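Local coordinates for protein secretion chaperonin CsaA (Picrophilus torridus, PDB 5ZDI) that probably binds tRNA through an OB-type domain and is thought to act as a chaperone in protein secretion, at residues S21-A26 against A30-I35; L82-I87 against K93-D98. All blocks are in the same frame, centred on the assembly; numbering follows the deposited sequence.

Contact 1 (S21-A26 against A30-I35)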
loop_
_atom_site.group_PDB
_atom_site.type_symbol
_atom_site.label_atom_id
_atom_site.label_comp_id
_atom_site.label_asym_id
_atom_site.label_seq_id
_atom_site.Cartn_x
_atom_site.Cartn_y
_atom_site.Cartn_z
ATOM N N SER A 21 -2.170 -9.584 19.961
ATOM C CA SER A 21 -2.800 -10.631 20.774
ATOM C C SER A 21 -3.733 -11.459 19.889
ATOM O O SER A 21 -4.110 -11.057 18.836
ATOM C CB SER A 21 -3.589 -10.022 21.969
ATOM O OG SER A 21 -4.765 -9.335 21.559
ATOM N N ASP A 22 -4.097 -12.664 20.348
ATOM C CA ASP A 22 -5.072 -13.440 19.587
ATOM C C ASP A 22 -6.462 -12.836 19.655
ATOM O O ASP A 22 -6.887 -12.398 20.724
ATOM C CB ASP A 22 -5.098 -14.928 20.004
ATOM C CG ASP A 22 -3.794 -15.608 19.765
ATOM O OD1 ASP A 22 -3.305 -15.556 18.629
ATOM O OD2 ASP A 22 -3.259 -16.282 20.661
ATOM N N PHE A 23 -7.195 -12.828 18.536
ATOM C CA PHE A 23 -8.549 -12.373 18.519
ATOM C C PHE A 23 -9.484 -13.618 18.637
ATOM O O PHE A 23 -10.097 -14.084 17.682
ATOM C CB PHE A 23 -8.809 -11.536 17.270
ATOM C CG PHE A 23 -10.124 -10.809 17.239
ATOM C CD1 PHE A 23 -11.028 -10.862 18.289
ATOM C CD2 PHE A 23 -10.497 -10.097 16.095
ATOM C CE1 PHE A 23 -12.221 -10.210 18.195
ATOM C CE2 PHE A 23 -11.698 -9.439 16.023
ATOM C CZ PHE A 23 -12.594 -9.552 17.062
ATOM N N LYS A 24 -9.613 -14.079 19.874
ATOM C CA LYS A 24 -10.242 -15.385 20.157
ATOM C C LYS A 24 -11.691 -15.497 19.719
ATOM O O LYS A 24 -12.147 -16.553 19.238
ATOM C CB LYS A 24 -10.140 -15.635 21.652
ATOM C CG LYS A 24 -8.715 -15.847 22.052
ATOM C CD LYS A 24 -8.627 -16.033 23.553
ATOM C CE LYS A 24 -7.195 -16.106 23.983
ATOM N NZ LYS A 24 -7.155 -16.049 25.454
ATOM N N GLU A 25 -12.407 -14.396 19.786
ATOM C CA GLU A 25 -13.820 -14.423 19.431
ATOM C C GLU A 25 -14.106 -14.326 17.942
ATOM O O GLU A 25 -15.295 -14.437 17.515
ATOM C CB GLU A 25 -14.509 -13.207 20.128
ATOM C CG GLU A 25 -14.348 -13.199 21.648
ATOM C CD GLU A 25 -13.079 -12.514 22.203
ATOM O OE1 GLU A 25 -12.032 -12.255 21.476
ATOM O OE2 GLU A 25 -13.137 -12.248 23.448
ATOM N N ALA A 26 -13.105 -14.016 17.106
ATOM C CA ALA A 26 -13.364 -13.774 15.705
ATOM C C ALA A 26 -13.625 -15.117 15.020
ATOM O O ALA A 26 -12.984 -16.095 15.338
ATOM C CB ALA A 26 -12.238 -13.077 15.016
ATOM N N ALA A 30 -7.435 -14.503 13.508
ATOM C CA ALA A 30 -7.060 -13.098 13.415
ATOM C C ALA A 30 -6.277 -12.693 14.596
ATOM O O ALA A 30 -6.419 -13.289 15.672
ATOM C CB ALA A 30 -8.286 -12.247 13.266
ATOM N N TYR A 31 -5.506 -11.653 14.447
ATOM C CA TYR A 31 -4.904 -10.979 15.572
ATOM C C TYR A 31 -5.578 -9.625 15.827
ATOM O O TYR A 31 -5.971 -8.936 14.878
ATOM C CB TYR A 31 -3.421 -10.660 15.363
ATOM C CG TYR A 31 -2.481 -11.850 15.217
ATOM C CD1 TYR A 31 -2.542 -12.924 16.133
ATOM C CD2 TYR A 31 -1.546 -11.911 14.241
ATOM C CE1 TYR A 31 -1.725 -13.991 16.026
ATOM C CE2 TYR A 31 -0.647 -12.977 14.139
ATOM C CZ TYR A 31 -0.771 -14.052 15.041
ATOM O OH TYR A 31 0.110 -15.092 14.888
ATOM N N LYS A 32 -5.593 -9.273 17.093
ATOM C CA LYS A 32 -5.777 -7.871 17.552
ATOM C C LYS A 32 -4.402 -7.196 17.554
ATOM O O LYS A 32 -3.441 -7.640 18.189
ATOM C CB LYS A 32 -6.420 -7.811 18.958
ATOM C CG LYS A 32 -7.762 -8.420 19.094
ATOM C CD LYS A 32 -8.003 -8.445 20.635
ATOM C CE LYS A 32 -9.412 -8.716 20.885
ATOM N NZ LYS A 32 -9.602 -8.677 22.360
ATOM N N LEU A 33 -4.298 -6.086 16.841
ATOM C CA LEU A 33 -3.105 -5.303 16.744
ATOM C C LEU A 33 -3.307 -3.906 17.336
ATOM O O LEU A 33 -4.331 -3.287 17.096
ATOM C CB LEU A 33 -2.780 -5.028 15.249
ATOM C CG LEU A 33 -2.707 -6.200 14.327
ATOM C CD1 LEU A 33 -2.307 -5.737 12.936
ATOM C CD2 LEU A 33 -1.663 -7.161 14.833
ATOM N N LYS A 34 -2.328 -3.450 18.117
ATOM C CA LYS A 34 -2.256 -2.087 18.617
ATOM C C LYS A 34 -1.100 -1.420 17.879
ATOM O O LYS A 34 0.039 -1.844 17.958
ATOM C CB LYS A 34 -2.112 -2.065 20.123
ATOM C CG LYS A 34 -1.929 -0.647 20.612
ATOM C CD LYS A 34 -1.959 -0.656 22.131
ATOM C CE LYS A 34 -1.639 0.704 22.658
ATOM N NZ LYS A 34 -2.022 0.602 24.096
ATOM N N ILE A 35 -1.439 -0.382 17.094
ATOM C CA ILE A 35 -0.534 0.194 16.083
ATOM C C ILE A 35 -0.382 1.698 16.375
ATOM O O ILE A 35 -1.400 2.410 16.653
ATOM C CB ILE A 35 -1.157 0.048 14.689
ATOM C CG1 ILE A 35 -1.549 -1.393 14.454
ATOM C CG2 ILE A 35 -0.239 0.583 13.619
ATOM C CD1 ILE A 35 -2.215 -1.682 13.149
HETATM O O HOH W 1 -9.180 -15.594 15.508
#
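Ser21 and Lys32 pair through their backbones as an antiparallel hydrogen-bonded pair: Ser21 N donates to Lys32 O at 2.9 Å, almost straight at 161°, and Lys32 N returns a more bent bond to Ser21 O. One step nearer the loop, Asp22 and Tyr31 form a non-hydrogen-bonded pair, and beyond it Phe23 N hydrogen-bonds to Ala30 O at 3.0 Å. A water then takes over from direct pairing, giving a proton to Phe23 O and accepting one from Ala30 N.

The apolar contacts centre on Phe23 and Lys32, whose side chains cross at about a right angle. With CG beside the backbone N (chi1 -60°) and the chain extended beyond it, the Lys32 methylenes run past the Phe23 ring: CG lies 3.8 Å from Phe23 CB, and CE sits 3.7 Å from Phe23 CD1. Ala26 CB rests over one face of that ring, offset toward its rim, while Ala30 CB packs against Phe23 CB. Trimming Lys32 to an alanine would probably open a gap beside Phe23 CB, CG and CD1 and take the CD methylene away from Ser21 OG, leaving the ring with less to hold it.

Polar side chains contribute more loosely. Glu25 OE1 meets the Phe23 ring at its edge and stays 4.4 Å from Lys32 NZ, too far for a salt bridge though the charges probably attract. Asp22 runs beside Tyr31, with OD1 at the ring edge 3.4 Å from Tyr31 CE1 and the carboxylate turned 29° from the ring plane; its OD2 is salt-bridged to Lys55, while Tyr31 OH is hydrogen-bonded to Tyr53 O.

Phe23 to Ala26 make a type I turn, and the whole is the loop end of the antiparallel hairpin of strands 12-22 and 31-36, part of the OB-type domain.

Contact 2 (L82-I87 against K93-D98)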
loop_
_atom_site.group_PDB
_atom_site.type_symbol
_atom_site.label_atom_id
_atom_site.label_comp_id
_atom_site.label_asym_id
_atom_site.label_seq_id
_atom_site.Cartn_x
_atom_site.Cartn_y
_atom_site.Cartn_z
ATOM N N LEU A 82 -7.645 -0.376 8.829
ATOM C CA LEU A 82 -7.505 -1.552 7.955
ATOM C C LEU A 82 -6.034 -1.621 7.578
ATOM O O LEU A 82 -5.539 -0.699 6.872
ATOM C CB LEU A 82 -8.327 -1.390 6.679
ATOM C CG LEU A 82 -8.205 -2.512 5.608
ATOM C CD1 LEU A 82 -8.736 -3.825 6.152
ATOM C CD2 LEU A 82 -8.736 -2.060 4.283
ATOM N N VAL A 83 -5.393 -2.701 7.960
ATOM C CA VAL A 83 -4.016 -2.957 7.623
ATOM C C VAL A 83 -3.975 -3.582 6.210
ATOM O O VAL A 83 -4.750 -4.490 5.939
ATOM C CB VAL A 83 -3.365 -3.863 8.620
ATOM C CG1 VAL A 83 -1.888 -4.140 8.241
ATOM C CG2 VAL A 83 -3.374 -3.182 9.958
ATOM N N LEU A 84 -3.113 -3.075 5.327
ATOM C CA LEU A 84 -3.161 -3.488 3.907
ATOM C C LEU A 84 -2.244 -4.623 3.688
ATOM O O LEU A 84 -1.048 -4.576 4.101
ATOM C CB LEU A 84 -2.769 -2.354 2.982
ATOM C CG LEU A 84 -3.799 -1.194 3.141
ATOM C CD1 LEU A 84 -3.401 -0.156 2.117
ATOM C CD2 LEU A 84 -5.213 -1.679 3.037
ATOM N N GLY A 85 -2.755 -5.611 2.992
ATOM C CA GLY A 85 -1.881 -6.694 2.559
ATOM C C GLY A 85 -2.364 -7.273 1.249
ATOM O O GLY A 85 -3.498 -7.094 0.930
ATOM N N ALA A 86 -1.472 -7.956 0.536
ATOM C CA ALA A 86 -1.767 -8.628 -0.702
ATOM C C ALA A 86 -2.306 -10.020 -0.420
ATOM O O ALA A 86 -1.802 -10.736 0.416
ATOM C CB ALA A 86 -0.546 -8.690 -1.545
ATOM N N ILE A 87 -3.311 -10.420 -1.178
ATOM C CA ILE A 87 -3.838 -11.823 -1.092
ATOM C C ILE A 87 -3.079 -12.663 -2.064
ATOM O O ILE A 87 -3.097 -12.427 -3.283
ATOM C CB ILE A 87 -5.325 -11.820 -1.499
ATOM C CG1 ILE A 87 -6.122 -10.852 -0.562
ATOM C CG2 ILE A 87 -5.901 -13.217 -1.468
ATOM C CD1 ILE A 87 -7.557 -10.642 -0.940
ATOM N N LYS A 93 0.080 -11.198 2.643
ATOM C CA LYS A 93 1.437 -10.698 2.820
ATOM C C LYS A 93 1.319 -9.187 2.992
ATOM O O LYS A 93 0.931 -8.455 2.061
ATOM C CB LYS A 93 2.270 -11.020 1.610
ATOM C CG LYS A 93 2.479 -12.504 1.414
ATOM C CD LYS A 93 3.509 -13.095 2.413
ATOM C CE LYS A 93 3.722 -14.559 2.077
ATOM N NZ LYS A 93 4.636 -15.218 2.987
ATOM N N LEU A 94 1.685 -8.728 4.171
ATOM C CA LEU A 94 1.644 -7.291 4.482
ATOM C C LEU A 94 2.417 -6.440 3.486
ATOM O O LEU A 94 3.529 -6.795 3.038
ATOM C CB LEU A 94 2.187 -6.977 5.875
ATOM C CG LEU A 94 1.310 -7.600 6.989
ATOM C CD1 LEU A 94 2.078 -7.540 8.309
ATOM C CD2 LEU A 94 -0.082 -6.926 7.028
ATOM N N LEU A 95 1.914 -5.228 3.312
ATOM C CA LEU A 95 2.622 -4.149 2.681
ATOM C C LEU A 95 3.525 -3.453 3.677
ATOM O O LEU A 95 3.117 -3.265 4.874
ATOM C CB LEU A 95 1.636 -3.125 2.129
ATOM C CG LEU A 95 0.604 -3.582 1.152
ATOM C CD1 LEU A 95 -0.004 -2.382 0.408
ATOM C CD2 LEU A 95 1.059 -4.573 0.158
ATOM N N THR A 96 4.776 -3.141 3.262
ATOM C CA THR A 96 5.683 -2.419 4.124
ATOM C C THR A 96 6.307 -1.252 3.331
ATOM O O THR A 96 6.565 -1.403 2.104
ATOM C CB THR A 96 6.778 -3.384 4.661
ATOM O OG1 THR A 96 7.804 -3.561 3.707
ATOM C CG2 THR A 96 6.153 -4.832 5.042
ATOM N N PRO A 97 6.580 -0.101 3.982
ATOM C CA PRO A 97 7.293 0.917 3.265
ATOM C C PRO A 97 8.773 0.671 3.280
ATOM O O PRO A 97 9.296 0.141 4.248
ATOM C CB PRO A 97 6.967 2.202 4.060
ATOM C CG PRO A 97 6.884 1.716 5.464
ATOM C CD PRO A 97 6.295 0.364 5.365
ATOM N N ASP A 98 9.477 1.121 2.251
ATOM C CA ASP A 98 10.931 0.941 2.231
ATOM C C ASP A 98 11.591 1.740 3.368
ATOM O O ASP A 98 12.711 1.472 3.732
ATOM C CB ASP A 98 11.525 1.385 0.893
ATOM C CG ASP A 98 11.386 0.350 -0.232
ATOM O OD1 ASP A 98 11.034 -0.834 -0.020
ATOM O OD2 ASP A 98 11.671 0.756 -1.360
HETATM O O HOH W 2 0.657 -3.245 5.883
#
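Val83 and Leu94 meet methyl to methyl on one side of an antiparallel beta hairpin, strands 77-88 and 91-97 of the OB-type domain. The two side chains cross obliquely, and Val83 CG1 comes within 3.5 Å of Leu94 CD2. Val83 holds CG1 anti to its backbone nitrogen (chi1 180°), which turns that methyl to Leu94 and leaves CG2 to pack on Leu33 and Ile35 of strand 31-36.

Leu95 points toward the partner segment and closes on Leu84. Its CD1 sits 3.8 Å from Leu84 CB, and its CG lies 3.5 Å from Leu84 O, so the isobutyl group lies against both the side chain and the carbonyl of its neighbour. Both leucines also pack on Ile64 of strand 62-66, and Leu95 touches Ile64 of the second subunit as well. Leu95, Thr96 and Pro97 pair with a strand of that subunit, carrying the sheet across the dimer interface.

One residue on from Leu84, Gly85 faces Leu94 as a non-hydrogen-bonded pair, their CA atoms 4.1 Å apart. The strands come so close here that Gly85 CA lies 3.4 Å from Lys93 O. Next along, Ala86 and Lys93 are a hydrogen-bonded pair, with Lys93 N donating to Ala86 O in the carbonyl plane while Ala86 N approaches Lys93 O from above the plane. The Lys93 amino group turns off to Asp90, to which NZ is salt-bridged, and is hydrogen-bonded to a glycerol, probably from the crystallisation liquor.

Leu84 O takes a nearly straight bond from Leu95 N, 3.1 Å long with 173° at the hydrogen. A water lies 2.8 Å from Leu84 O and 2.7 Å from Leu95 O, within hydrogen-bonding distance of both carbonyls.

How the contacts relate
Contact 1 and contact 2 each tie together the two strands of a different hairpin in one antiparallel sheet, with centres about 17 Å apart. They meet directly where Val83 CG2 packs 3.7 Å from Ile35 CD1, so side chains of strands 31-36 and 77-88, which are not paired with each other, pack together. Contact 2 is the more buried: its side-chain contacts are apolar, and its second strand continues the sheet into the other subunit. Contact 1 lies farther from the chain centre, at a loop end untouched by the second subunit. There a lysine's methylenes share the packing with a phenylalanine, and the carboxylates of Asp22 and Glu25 lie at ring edges. Backbone hydrogen bonds hold both, and each has a water of its own.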